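Local coordinates for jacalin-type lectin domain-containing protein (Musa acuminata, PDB 7KMU) that probably binds mannose and mannose-containing glycans, as a mannose-specific jacalin-related lectin from banana, and has antiviral activity, at residues W18-A23 against Q53-T58; M74-H79 against I135-M140; D27-N32 against L92-N97; I40-T45 against A122-R127. All blocks are in the same frame, centred on the assembly; numbering follows the deposited sequence. Where two conformers were deposited one is given.

Interaction 1. Residues W18-A23 against Q53-T58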
loop_
_atom_site.group_PDB
_atom_site.type_symbol
_atom_site.label_atom_id
_atom_site.label_comp_id
_atom_site.label_asym_id
_atom_site.label_seq_id
_atom_site.Cartn_x
_atom_site.Cartn_y
_atom_site.Cartn_z
ATOM N N TRP B 18 2.010 -18.385 1.747
ATOM C CA TRP B 18 2.091 -18.436 3.198
ATOM C C TRP B 18 1.264 -17.302 3.779
ATOM O O TRP B 18 1.036 -16.277 3.129
ATOM C CB TRP B 18 3.525 -18.407 3.721
ATOM C CG TRP B 18 4.339 -17.217 3.316
ATOM C CD1 TRP B 18 5.131 -17.114 2.215
ATOM C CD2 TRP B 18 4.510 -15.993 4.051
ATOM N NE1 TRP B 18 5.788 -15.907 2.214
ATOM C CE2 TRP B 18 5.432 -15.202 3.333
ATOM C CE3 TRP B 18 3.991 -15.500 5.256
ATOM C CZ2 TRP B 18 5.819 -13.926 3.761
ATOM C CZ3 TRP B 18 4.400 -14.249 5.702
ATOM C CH2 TRP B 18 5.326 -13.487 4.969
ATOM N N ASP B 19 0.790 -17.500 4.999
ATOM C CA ASP B 19 -0.089 -16.546 5.650
ATOM C C ASP B 19 -0.038 -16.745 7.154
ATOM O O ASP B 19 -0.460 -17.785 7.678
ATOM C CB ASP B 19 -1.524 -16.708 5.111
ATOM C CG ASP B 19 -2.513 -15.638 5.515
ATOM O OD1 ASP B 19 -2.183 -14.823 6.392
ATOM O OD2 ASP B 19 -3.628 -15.632 4.967
ATOM N N MET B 20 0.515 -15.755 7.850
ATOM C CA MET B 20 0.675 -15.746 9.302
ATOM C C MET B 20 -0.659 -15.442 9.998
ATOM O O MET B 20 -0.852 -15.807 11.166
ATOM C CB MET B 20 1.664 -14.594 9.600
ATOM C CG MET B 20 2.193 -14.530 10.961
ATOM S SD MET B 20 2.786 -12.829 11.205
ATOM C CE MET B 20 1.694 -12.363 12.514
ATOM N N GLY B 21 -1.538 -14.728 9.295
ATOM C CA GLY B 21 -2.767 -14.198 9.857
ATOM C C GLY B 21 -2.479 -12.932 10.662
ATOM O O GLY B 21 -1.319 -12.553 10.859
ATOM N N PRO B 22 -3.522 -12.240 11.156
ATOM C CA PRO B 22 -3.288 -11.047 11.977
ATOM C C PRO B 22 -2.938 -11.461 13.409
ATOM O O PRO B 22 -3.423 -12.484 13.891
ATOM C CB PRO B 22 -4.637 -10.324 11.927
ATOM C CG PRO B 22 -5.638 -11.408 11.748
ATOM C CD PRO B 22 -4.960 -12.543 11.017
ATOM N N ALA B 23 -2.136 -10.671 14.093
ATOM C CA ALA B 23 -1.782 -11.030 15.456
ATOM C C ALA B 23 -2.223 -9.962 16.410
ATOM O O ALA B 23 -2.322 -8.789 16.035
ATOM C CB ALA B 23 -0.287 -11.207 15.555
ATOM N N GLN B 53 7.025 -18.341 13.288
ATOM C CA GLN B 53 6.842 -18.898 11.966
ATOM C C GLN B 53 7.926 -18.360 11.055
ATOM O O GLN B 53 8.133 -17.141 11.015
ATOM C CB GLN B 53 5.461 -18.564 11.400
ATOM C CG GLN B 53 4.295 -19.241 12.120
ATOM C CD GLN B 53 4.150 -20.725 11.820
ATOM O OE1 GLN B 53 4.761 -21.283 10.893
ATOM N NE2 GLN B 53 3.318 -21.401 12.598
ATOM N N HIS B 54 8.589 -19.256 10.309
ATOM C CA HIS B 54 9.663 -18.934 9.368
ATOM C C HIS B 54 9.173 -19.172 7.953
ATOM O O HIS B 54 8.602 -20.226 7.654
ATOM C CB HIS B 54 10.887 -19.831 9.653
ATOM C CG HIS B 54 12.099 -19.524 8.824
ATOM N ND1 HIS B 54 12.225 -19.974 7.519
ATOM C CD2 HIS B 54 13.222 -18.859 9.169
ATOM C CE1 HIS B 54 13.411 -19.550 7.108
ATOM N NE2 HIS B 54 14.041 -18.869 8.065
ATOM N N TYR B 55 9.416 -18.191 7.070
ATOM C CA TYR B 55 9.050 -18.244 5.664
ATOM C C TYR B 55 10.284 -17.961 4.824
ATOM O O TYR B 55 11.078 -17.093 5.186
ATOM C CB TYR B 55 7.932 -17.227 5.373
ATOM C CG TYR B 55 6.758 -17.381 6.320
ATOM C CD1 TYR B 55 5.884 -18.456 6.205
ATOM C CD2 TYR B 55 6.560 -16.488 7.370
ATOM C CE1 TYR B 55 4.820 -18.624 7.093
ATOM C CE2 TYR B 55 5.494 -16.642 8.262
ATOM C CZ TYR B 55 4.628 -17.713 8.114
ATOM O OH TYR B 55 3.557 -17.868 8.970
ATOM N N GLY B 56 10.459 -18.722 3.755
ATOM C CA GLY B 56 11.623 -18.592 2.884
ATOM C C GLY B 56 12.685 -19.643 3.143
ATOM O O GLY B 56 12.452 -20.623 3.867
ATOM N N GLY B 57 13.858 -19.417 2.565
ATOM C CA GLY B 57 14.980 -20.350 2.619
ATOM C C GLY B 57 15.941 -20.199 3.772
ATOM O O GLY B 57 15.642 -19.553 4.782
ATOM N N THR B 58 17.115 -20.837 3.618
ATOM C CA THR B 58 18.104 -20.872 4.694
ATOM C C THR B 58 19.302 -19.924 4.500
ATOM O O THR B 58 20.206 -19.918 5.338
ATOM C CB THR B 58 18.576 -22.333 4.885
ATOM O OG1 THR B 58 19.186 -22.766 3.669
ATOM C CG2 THR B 58 17.429 -23.281 5.250
HETATM O O HOH W 1 1.938 -20.092 8.724
#
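W18 and Y55 lie face against face, bringing together strands 16-19 and 49-56 of two different sheets. The six-membered ring of W18 and the phenol ring of Y55 form an offset stack, with centroids 4.0 Å apart and planes inclined by 14°; W18 CE3 sits above the centre of the phenol. The displacement carries Y55 CB over the five-membered part of the indole, where it makes a CH-pi contact 3.8 Å from that ring's centroid. Closer to the backbone, W18 CB approaches Y55 CD1 to 3.4 Å. The first torsion of W18 (chi1 58°) carries the indole across to Y55, and the second (chi2 -91°) turns its face to the phenol. At the far end of the phenol, Y55 OH rests 3.6 Å from M20 CA and holds a water at 2.8 Å, which meets the ring edge in its plane and is only weakly bonded to the carbonyl of D19. The turn beyond W18 is shaped by an Asx turn in which D19 OD1 accepts from G21 N at 3.0 Å; the same carboxylate is engaged by Y138 and K6. Around the stack, W18 also packs on F124, and Y55 on I132. Cohesion here is therefore largely aromatic overlap and dispersion, while the phenol hydroxyl, at the margin of the stack, finds a water as its polar partner.

Interaction 2. Residues M74-H79 against I135-M140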
loop_
_atom_site.group_PDB
_atom_site.type_symbol
_atom_site.label_atom_id
_atom_site.label_comp_id
_atom_site.label_asym_id
_atom_site.label_seq_id
_atom_site.Cartn_x
_atom_site.Cartn_y
_atom_site.Cartn_z
ATOM N N MET B 74 4.574 0.821 11.566
ATOM C CA MET B 74 3.757 1.805 10.872
ATOM C C MET B 74 4.106 1.952 9.379
ATOM O O MET B 74 3.434 2.701 8.677
ATOM C CB MET B 74 3.689 3.165 11.598
ATOM C CG MET B 74 4.986 3.884 11.809
ATOM S SD MET B 74 4.736 5.271 12.998
ATOM C CE MET B 74 3.649 6.382 12.022
ATOM N N SER B 75 5.097 1.204 8.874
ATOM C CA SER B 75 5.438 1.263 7.457
ATOM C C SER B 75 6.240 0.057 7.041
ATOM O O SER B 75 6.975 -0.529 7.840
ATOM C CB SER B 75 6.211 2.542 7.121
ATOM O OG SER B 75 6.664 2.550 5.776
ATOM N N MET B 76 6.096 -0.309 5.762
ATOM C CA MET B 76 6.899 -1.324 5.102
ATOM C C MET B 76 7.255 -0.779 3.728
ATOM O O MET B 76 6.416 -0.177 3.054
ATOM C CB MET B 76 6.167 -2.663 4.986
ATOM C CG MET B 76 6.964 -3.704 4.187
ATOM S SD MET B 76 6.225 -5.349 4.122
ATOM C CE MET B 76 4.882 -5.080 2.914
ATOM N N GLU B 77 8.509 -0.962 3.315
ATOM C CA GLU B 77 8.934 -0.545 1.994
ATOM C C GLU B 77 10.001 -1.442 1.473
ATOM O O GLU B 77 10.721 -2.073 2.245
ATOM C CB GLU B 77 9.355 0.925 1.942
ATOM C CG GLU B 77 10.567 1.272 2.766
ATOM C CD GLU B 77 10.658 2.763 3.015
ATOM O OE1 GLU B 77 10.539 3.172 4.190
ATOM O OE2 GLU B 77 10.820 3.523 2.034
ATOM N N GLY B 78 10.100 -1.516 0.166
ATOM C CA GLY B 78 11.105 -2.375 -0.431
ATOM C C GLY B 78 11.128 -2.317 -1.931
ATOM O O GLY B 78 10.565 -1.396 -2.532
ATOM N N HIS B 79 11.785 -3.325 -2.542
ATOM C CA HIS B 79 11.914 -3.432 -3.988
ATOM C C HIS B 79 11.546 -4.807 -4.485
ATOM O O HIS B 79 11.961 -5.807 -3.885
ATOM C CB HIS B 79 13.359 -3.136 -4.431
ATOM C CG HIS B 79 13.676 -1.680 -4.479
ATOM N ND1 HIS B 79 13.743 -0.999 -5.686
ATOM C CD2 HIS B 79 13.910 -0.812 -3.467
ATOM C CE1 HIS B 79 14.038 0.256 -5.370
ATOM N NE2 HIS B 79 14.138 0.419 -4.048
ATOM N N ILE B 135 5.322 -10.417 -0.698
ATOM C CA ILE B 135 4.953 -10.083 0.667
ATOM C C ILE B 135 3.749 -9.147 0.689
ATOM O O ILE B 135 3.515 -8.400 -0.260
ATOM C CB ILE B 135 6.194 -9.507 1.423
ATOM C CG1 ILE B 135 5.980 -9.497 2.968
ATOM C CG2 ILE B 135 6.633 -8.131 0.865
ATOM C CD1 ILE B 135 7.324 -9.385 3.808
ATOM N N GLY B 136 3.003 -9.221 1.773
ATOM C CA GLY B 136 1.835 -8.392 2.032
ATOM C C GLY B 136 1.650 -8.258 3.521
ATOM O O GLY B 136 2.303 -8.966 4.309
ATOM N N VAL B 137 0.759 -7.339 3.928
ATOM C CA VAL B 137 0.516 -7.099 5.345
ATOM C C VAL B 137 -0.946 -7.047 5.729
ATOM O O VAL B 137 -1.790 -6.678 4.913
ATOM C CB VAL B 137 1.236 -5.813 5.848
ATOM C CG1 VAL B 137 2.759 -5.989 5.854
ATOM C CG2 VAL B 137 0.831 -4.575 5.046
ATOM N N TYR B 138 -1.227 -7.383 6.999
ATOM C CA TYR B 138 -2.531 -7.179 7.615
ATOM C C TYR B 138 -2.497 -5.797 8.263
ATOM O O TYR B 138 -1.462 -5.393 8.818
ATOM C CB TYR B 138 -2.759 -8.201 8.733
ATOM C CG TYR B 138 -3.158 -9.558 8.215
ATOM C CD1 TYR B 138 -2.202 -10.464 7.766
ATOM C CD2 TYR B 138 -4.496 -9.932 8.146
ATOM C CE1 TYR B 138 -2.563 -11.724 7.301
ATOM C CE2 TYR B 138 -4.871 -11.190 7.686
ATOM C CZ TYR B 138 -3.905 -12.081 7.254
ATOM O OH TYR B 138 -4.302 -13.309 6.793
ATOM N N LEU B 139 -3.634 -5.093 8.234
ATOM C CA LEU B 139 -3.752 -3.769 8.845
ATOM C C LEU B 139 -4.837 -3.777 9.897
ATOM O O LEU B 139 -5.834 -4.476 9.747
ATOM C CB LEU B 139 -4.050 -2.677 7.805
ATOM C CG LEU B 139 -3.005 -2.546 6.699
ATOM C CD1 LEU B 139 -3.441 -1.546 5.674
ATOM C CD2 LEU B 139 -1.648 -2.118 7.253
ATOM N N MET B 140 -4.637 -2.994 10.961
ATOM C CA MET B 140 -5.600 -2.829 12.054
ATOM C C MET B 140 -5.561 -1.388 12.505
ATOM O O MET B 140 -4.523 -0.745 12.359
ATOM C CB MET B 140 -5.183 -3.679 13.258
ATOM C CG MET B 140 -5.400 -5.096 13.061
ATOM S SD MET B 140 -5.047 -5.919 14.604
ATOM C CE MET B 140 -5.281 -7.448 14.083
#
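A single side chain, that of M76, makes the whole contact from its strand, and it does so with its last two atoms. Its methyl group CE lies 3.7 Å from V137 CG1 and 4.1 Å from I135 CG2, so that it bridges two residues that point the same way from strand 135-140, with G136 between them. The sulfur also takes part: M76 SD is 3.9 Å from V137 CG1 and 4.2 Å from I135 CD1. Reach is supplied by the first two torsions, both extended at 175°, and the bend at chi3 (76°) then swings the methyl across to its partners. M76 and V137 run alongside each other, pointing opposite ways, whereas M76 meets I135 at a slant. The two strands run roughly antiparallel but are not paired, their nearest CA atoms, of M76 and V137, being 8.6 Å apart; side chains fill the gap. Just before M76, a classic beta bulge places M74 and S75 both opposite T95. W10, F112 and I114 add to the apolar surroundings of the methionine, and F124 and I121 to those of V137. Further along strand 132-140, L139 packs on L139 of the second subunit. Three four-stranded antiparallel sheets set round one apolar core make the beta-prism fold of jacalin-related lectins, and this contact joins two of them.

Interaction 3. Residues D27-N32 against L92-N97. With EDO (1,2-ethanediol), chain F.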
loop_
_atom_site.group_PDB
_atom_site.type_symbol
_atom_site.label_atom_id
_atom_site.label_comp_id
_atom_site.label_asym_id
_atom_site.label_seq_id
_atom_site.Cartn_x
_atom_site.Cartn_y
_atom_site.Cartn_z
ATOM N N ASP B 27 5.814 -9.795 18.426
ATOM C CA ASP B 27 6.866 -9.778 19.444
ATOM C C ASP B 27 8.244 -9.500 18.881
ATOM O O ASP B 27 9.017 -8.734 19.470
ATOM C CB ASP B 27 6.837 -11.080 20.262
ATOM C CG ASP B 27 5.468 -11.331 20.870
ATOM O OD1 ASP B 27 4.995 -10.471 21.640
ATOM O OD2 ASP B 27 4.855 -12.361 20.538
ATOM N N SER B 28 8.562 -10.134 17.749
ATOM C CA SER B 28 9.845 -9.927 17.104
ATOM C C SER B 28 9.793 -10.340 15.645
ATOM O O SER B 28 8.924 -11.118 15.231
ATOM C CB SER B 28 10.946 -10.678 17.849
ATOM O OG SER B 28 10.673 -12.067 17.908
ATOM N N VAL B 29 10.729 -9.801 14.852
ATOM C CA VAL B 29 10.859 -10.134 13.440
ATOM C C VAL B 29 12.342 -10.365 13.164
ATOM O O VAL B 29 13.172 -9.566 13.592
ATOM C CB VAL B 29 10.281 -9.025 12.496
ATOM C CG1 VAL B 29 10.613 -9.309 11.022
ATOM C CG2 VAL B 29 8.768 -8.885 12.664
ATOM N N LYS B 30 12.661 -11.416 12.394
ATOM C CA LYS B 30 14.021 -11.676 11.945
ATOM C C LYS B 30 13.992 -11.734 10.429
ATOM O O LYS B 30 13.185 -12.468 9.856
ATOM C CB LYS B 30 14.552 -12.987 12.525
ATOM C CG LYS B 30 16.001 -13.300 12.112
ATOM C CD LYS B 30 16.494 -14.627 12.733
ATOM C CE LYS B 30 16.068 -15.851 11.958
ATOM N NZ LYS B 30 16.563 -17.099 12.596
ATOM N N ILE B 31 14.860 -10.946 9.770
ATOM C CA ILE B 31 14.962 -10.972 8.315
ATOM C C ILE B 31 16.338 -11.490 7.960
ATOM O O ILE B 31 17.319 -11.012 8.526
ATOM C CB ILE B 31 14.716 -9.562 7.683
ATOM C CG1 ILE B 31 13.228 -9.153 7.831
ATOM C CG2 ILE B 31 15.184 -9.489 6.204
ATOM C CD1 ILE B 31 12.891 -7.658 7.458
ATOM N N ASN B 32 16.417 -12.462 7.045
ATOM C CA ASN B 32 17.688 -12.961 6.517
ATOM C C ASN B 32 17.832 -12.393 5.127
ATOM O O ASN B 32 16.905 -12.493 4.303
ATOM C CB ASN B 32 17.751 -14.476 6.474
ATOM C CG ASN B 32 18.075 -15.077 7.812
ATOM O OD1 ASN B 32 17.274 -15.032 8.749
ATOM N ND2 ASN B 32 19.272 -15.642 7.945
ATOM N N LEU B 92 14.053 -4.808 1.737
ATOM C CA LEU B 92 12.922 -4.663 2.630
ATOM C C LEU B 92 13.310 -3.863 3.872
ATOM O O LEU B 92 14.395 -4.057 4.426
ATOM C CB LEU B 92 12.406 -6.063 3.043
ATOM C CG LEU B 92 11.042 -6.126 3.738
ATOM C CD1 LEU B 92 9.909 -5.604 2.818
ATOM C CD2 LEU B 92 10.734 -7.568 4.173
ATOM N N THR B 93 12.389 -3.003 4.324
ATOM C CA THR B 93 12.513 -2.205 5.533
ATOM C C THR B 93 11.178 -2.241 6.256
ATOM O O THR B 93 10.113 -2.204 5.607
ATOM C CB THR B 93 12.827 -0.728 5.183
ATOM O OG1 THR B 93 14.042 -0.620 4.430
ATOM C CG2 THR B 93 12.947 0.172 6.427
ATOM N N LEU B 94 11.227 -2.292 7.593
ATOM C CA LEU B 94 10.044 -2.128 8.442
ATOM C C LEU B 94 10.323 -0.934 9.326
ATOM O O LEU B 94 11.412 -0.861 9.917
ATOM C CB LEU B 94 9.712 -3.354 9.314
ATOM C CG LEU B 94 9.417 -4.657 8.576
ATOM C CD1 LEU B 94 9.199 -5.796 9.562
ATOM C CD2 LEU B 94 8.177 -4.522 7.676
ATOM N N THR B 95 9.372 0.006 9.418
ATOM C CA THR B 95 9.559 1.171 10.275
ATOM C C THR B 95 8.506 1.150 11.354
ATOM O O THR B 95 7.333 0.884 11.072
ATOM C CB THR B 95 9.508 2.477 9.473
ATOM O OG1 THR B 95 10.449 2.418 8.389
ATOM C CG2 THR B 95 9.806 3.712 10.346
ATOM N N THR B 96 8.926 1.349 12.603
ATOM C CA THR B 96 7.996 1.412 13.725
ATOM C C THR B 96 7.804 2.870 14.123
ATOM O O THR B 96 8.408 3.764 13.534
ATOM C CB THR B 96 8.499 0.564 14.906
ATOM O OG1 THR B 96 9.515 1.299 15.615
ATOM C CG2 THR B 96 9.014 -0.791 14.483
ATOM N N ASN B 97 7.004 3.105 15.174
ATOM C CA ASN B 97 6.814 4.454 15.704
ATOM C C ASN B 97 8.094 4.948 16.403
ATOM O O ASN B 97 8.181 6.131 16.742
ATOM C CB ASN B 97 5.612 4.497 16.667
ATOM C CG ASN B 97 5.658 3.513 17.811
ATOM O OD1 ASN B 97 6.095 2.367 17.684
ATOM N ND2 ASN B 97 5.167 3.934 18.976
HETATM C C1 EDO F . 11.490 -13.649 15.152
HETATM O O1 EDO F . 11.238 -15.007 15.369
HETATM C C2 EDO F . 12.880 -13.324 15.730
HETATM O O2 EDO F . 12.874 -13.425 17.150
#
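I31 and L92 make the closer of two apolar touches, their side chains set nearly perpendicular with I31 CD1 3.9 Å from L92 CD2. Two residues along, V29 and L94 meet end to end, and V29 CG1 stops 4.1 Å from L94 CD1. The leucines get there differently: L92 holds CG opposite the backbone N (chi1 -167°), whereas L94 turns it beside that nitrogen (chi1 -60°). Both touches are buried, and neighbours close in around them: M76 packs on the two leucines, F101 on I31, and I40 and I65 on V29. The other face of strand 25-33 is quite unlike this. There S28 and K30 alternate with the inward residues and are partly exposed, and 1,2-ethanediol, probably from the crystallisation liquor, lies against them. S28 OG is hydrogen-bonded to ethanediol O2 at 2.7 Å, while K30 CB brushes ethanediol C2 at 3.6 Å. At the start of the segment a classic beta bulge sets D27 and S28 both opposite T43. The strand is thus amphipathic: dispersion among branched aliphatic groups joins it to strand 86-96, and its hydrogen-bonding side chains are kept on the face turned from that core.

Interaction 4. Residues I40-T45 against A122-R127. With EDO (1,2-ethanediol), chain F.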
loop_
_atom_site.group_PDB
_atom_site.type_symbol
_atom_site.label_atom_id
_atom_site.label_comp_id
_atom_site.label_asym_id
_atom_site.label_seq_id
_atom_site.Cartn_x
_atom_site.Cartn_y
_atom_site.Cartn_z
ATOM N N ILE B 40 11.905 -14.383 6.161
ATOM C CA ILE B 40 11.319 -13.560 7.203
ATOM C C ILE B 40 10.750 -14.513 8.230
ATOM O O ILE B 40 10.088 -15.495 7.876
ATOM C CB ILE B 40 10.304 -12.494 6.685
ATOM C CG1 ILE B 40 9.871 -11.523 7.822
ATOM C CG2 ILE B 40 9.083 -13.124 5.966
ATOM C CD1 ILE B 40 9.146 -10.214 7.364
ATOM N N GLU B 41 11.062 -14.261 9.492
ATOM C CA GLU B 41 10.576 -15.075 10.596
ATOM C C GLU B 41 9.900 -14.142 11.586
ATOM O O GLU B 41 10.457 -13.098 11.927
ATOM C CB GLU B 41 11.751 -15.826 11.239
ATOM C CG GLU B 41 11.335 -16.755 12.358
ATOM C CD GLU B 41 12.524 -17.382 13.051
ATOM O OE1 GLU B 41 12.935 -16.854 14.107
ATOM O OE2 GLU B 41 13.057 -18.384 12.529
ATOM N N ILE B 42 8.671 -14.479 12.014
ATOM C CA ILE B 42 7.923 -13.616 12.924
ATOM C C ILE B 42 7.536 -14.387 14.165
ATOM O O ILE B 42 7.044 -15.514 14.057
ATOM C CB ILE B 42 6.643 -12.999 12.259
ATOM C CG1 ILE B 42 6.928 -12.349 10.882
ATOM C CG2 ILE B 42 5.955 -11.998 13.181
ATOM C CD1 ILE B 42 6.562 -13.249 9.690
ATOM N N THR B 43 7.763 -13.782 15.332
ATOM C CA THR B 43 7.286 -14.318 16.601
ATOM C C THR B 43 6.135 -13.393 16.992
ATOM O O THR B 43 6.295 -12.165 17.053
ATOM C CB THR B 43 8.387 -14.382 17.659
ATOM O OG1 THR B 43 9.357 -15.335 17.237
ATOM C CG2 THR B 43 7.846 -14.812 19.035
ATOM N N PHE B 44 4.957 -13.972 17.212
ATOM C CA PHE B 44 3.770 -13.201 17.498
ATOM C C PHE B 44 2.878 -13.891 18.504
ATOM O O PHE B 44 2.960 -15.111 18.669
ATOM C CB PHE B 44 3.003 -12.936 16.189
ATOM C CG PHE B 44 2.560 -14.192 15.486
ATOM C CD1 PHE B 44 3.401 -14.841 14.589
ATOM C CD2 PHE B 44 1.289 -14.722 15.706
ATOM C CE1 PHE B 44 2.999 -16.019 13.954
ATOM C CE2 PHE B 44 0.889 -15.900 15.074
ATOM C CZ PHE B 44 1.732 -16.522 14.177
ATOM N N THR B 45 1.977 -13.112 19.108
ATOM C CA THR B 45 1.053 -13.588 20.131
ATOM C C THR B 45 -0.390 -13.361 19.714
ATOM O O THR B 45 -0.745 -12.286 19.221
ATOM C CB THR B 45 1.388 -12.942 21.469
ATOM O OG1 THR B 45 2.731 -13.284 21.821
ATOM C CG2 THR B 45 0.450 -13.416 22.598
ATOM N N ALA B 122 -0.180 -5.486 11.361
ATOM C CA ALA B 122 -0.421 -6.485 12.394
ATOM C C ALA B 122 -0.134 -7.918 11.996
ATOM O O ALA B 122 -0.468 -8.843 12.739
ATOM C CB ALA B 122 -1.865 -6.369 12.860
ATOM N N GLY B 123 0.491 -8.115 10.851
ATOM C CA GLY B 123 0.774 -9.460 10.379
ATOM C C GLY B 123 1.218 -9.440 8.939
ATOM O O GLY B 123 1.209 -8.388 8.292
ATOM N N PHE B 124 1.594 -10.611 8.436
ATOM C CA PHE B 124 2.157 -10.736 7.093
ATOM C C PHE B 124 1.610 -11.941 6.358
ATOM O O PHE B 124 1.166 -12.920 6.974
ATOM C CB PHE B 124 3.696 -10.929 7.206
ATOM C CG PHE B 124 4.428 -9.749 7.800
ATOM C CD1 PHE B 124 4.612 -9.647 9.173
ATOM C CD2 PHE B 124 4.891 -8.720 6.989
ATOM C CE1 PHE B 124 5.243 -8.524 9.731
ATOM C CE2 PHE B 124 5.549 -7.611 7.544
ATOM C CZ PHE B 124 5.718 -7.524 8.911
ATOM N N PHE B 125 1.685 -11.885 5.037
ATOM C CA PHE B 125 1.377 -13.007 4.167
ATOM C C PHE B 125 2.231 -12.839 2.914
ATOM O O PHE B 125 2.842 -11.783 2.735
ATOM C CB PHE B 125 -0.133 -13.088 3.832
ATOM C CG PHE B 125 -0.673 -11.922 3.037
ATOM C CD1 PHE B 125 -0.965 -10.712 3.656
ATOM C CD2 PHE B 125 -0.926 -12.047 1.676
ATOM C CE1 PHE B 125 -1.479 -9.634 2.921
ATOM C CE2 PHE B 125 -1.439 -10.971 0.944
ATOM C CZ PHE B 125 -1.709 -9.768 1.576
ATOM N N GLY B 126 2.288 -13.853 2.063
ATOM C CA GLY B 126 3.075 -13.716 0.838
ATOM C C GLY B 126 3.311 -15.030 0.146
ATOM O O GLY B 126 2.496 -15.949 0.271
ATOM N N ARG B 127 4.420 -15.103 -0.594
ATOM C CA ARG B 127 4.851 -16.306 -1.306
ATOM C C ARG B 127 6.325 -16.524 -0.980
ATOM O O ARG B 127 7.054 -15.546 -0.787
ATOM C CB ARG B 127 4.654 -16.146 -2.818
ATOM C CG ARG B 127 3.191 -15.917 -3.233
ATOM C CD ARG B 127 3.024 -15.948 -4.738
ATOM N NE ARG B 127 3.148 -17.304 -5.278
ATOM C CZ ARG B 127 2.120 -18.108 -5.539
ATOM N NH1 ARG B 127 0.876 -17.705 -5.312
ATOM N NH2 ARG B 127 2.328 -19.316 -6.045
HETATM C C1 EDO F . 11.490 -13.649 15.152
HETATM O O1 EDO F . 11.238 -15.007 15.369
HETATM C C2 EDO F . 12.880 -13.324 15.730
HETATM O O2 EDO F . 12.874 -13.425 17.150
#
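Strands 40-45 and 122-127 run in opposite senses but well inclined to each other, in separate sheets, I40 and I42 of one facing F124 of the other across the core. The aromatic ring is the shared element. I42 lies nearest, with its CG1 3.9 Å and its CD1 4.1 Å from F124 CD1, while the tip of I40 comes over a face of the ring, its CD1 a looser 4.4 Å from F124 CE2. I42 and F124 meet at a slant, the isoleucine with an unstaggered chi2 (99°) that lays its CD1, as well as CG1, against F124 CD1. CG of F124 lies beside the backbone N (chi1 -64°), which carries the ring to the isoleucines. On the outward face of strand 37-46, E41 and T43 flank a bound 1,2-ethanediol, whose O1 donates to E41 OE1 at 2.8 Å and lies 2.7 Å from T43 OG1. Around the buried cluster, W18 of strand 16-19 and I132 of strand 132-140 pack on I40, and I26 of strand 25-33 on I42. F125, next in the chain, points away from the isoleucines, forms a cation-pi pair with K6 and packs on A117 of the second subunit, so at F125 the strand faces that subunit on the side turned from the core.

The four contacts join pairs of sheets in a three-sheet prism, interaction 1 at its partly exposed margin. Interactions 1 and 4, with centres 5 Å apart, both link the sheet of strand 118-128 to that of strand 37-46, and A23 N to A122 O (2.8 Å) ties them through the backbone. Interaction 2 joins the first of these sheets to the third, interaction 3 the second to the third; a backbone bond between M74 N and T95 O (2.8 Å) connects the two. Interactions 1 and 2 meet at D19 OD1 and Y138 OH, 2.6 Å apart. Interactions 3 and 4 share the ethanediol on their outer face, and D27 OD2 lies 2.6 Å from T45 OG1.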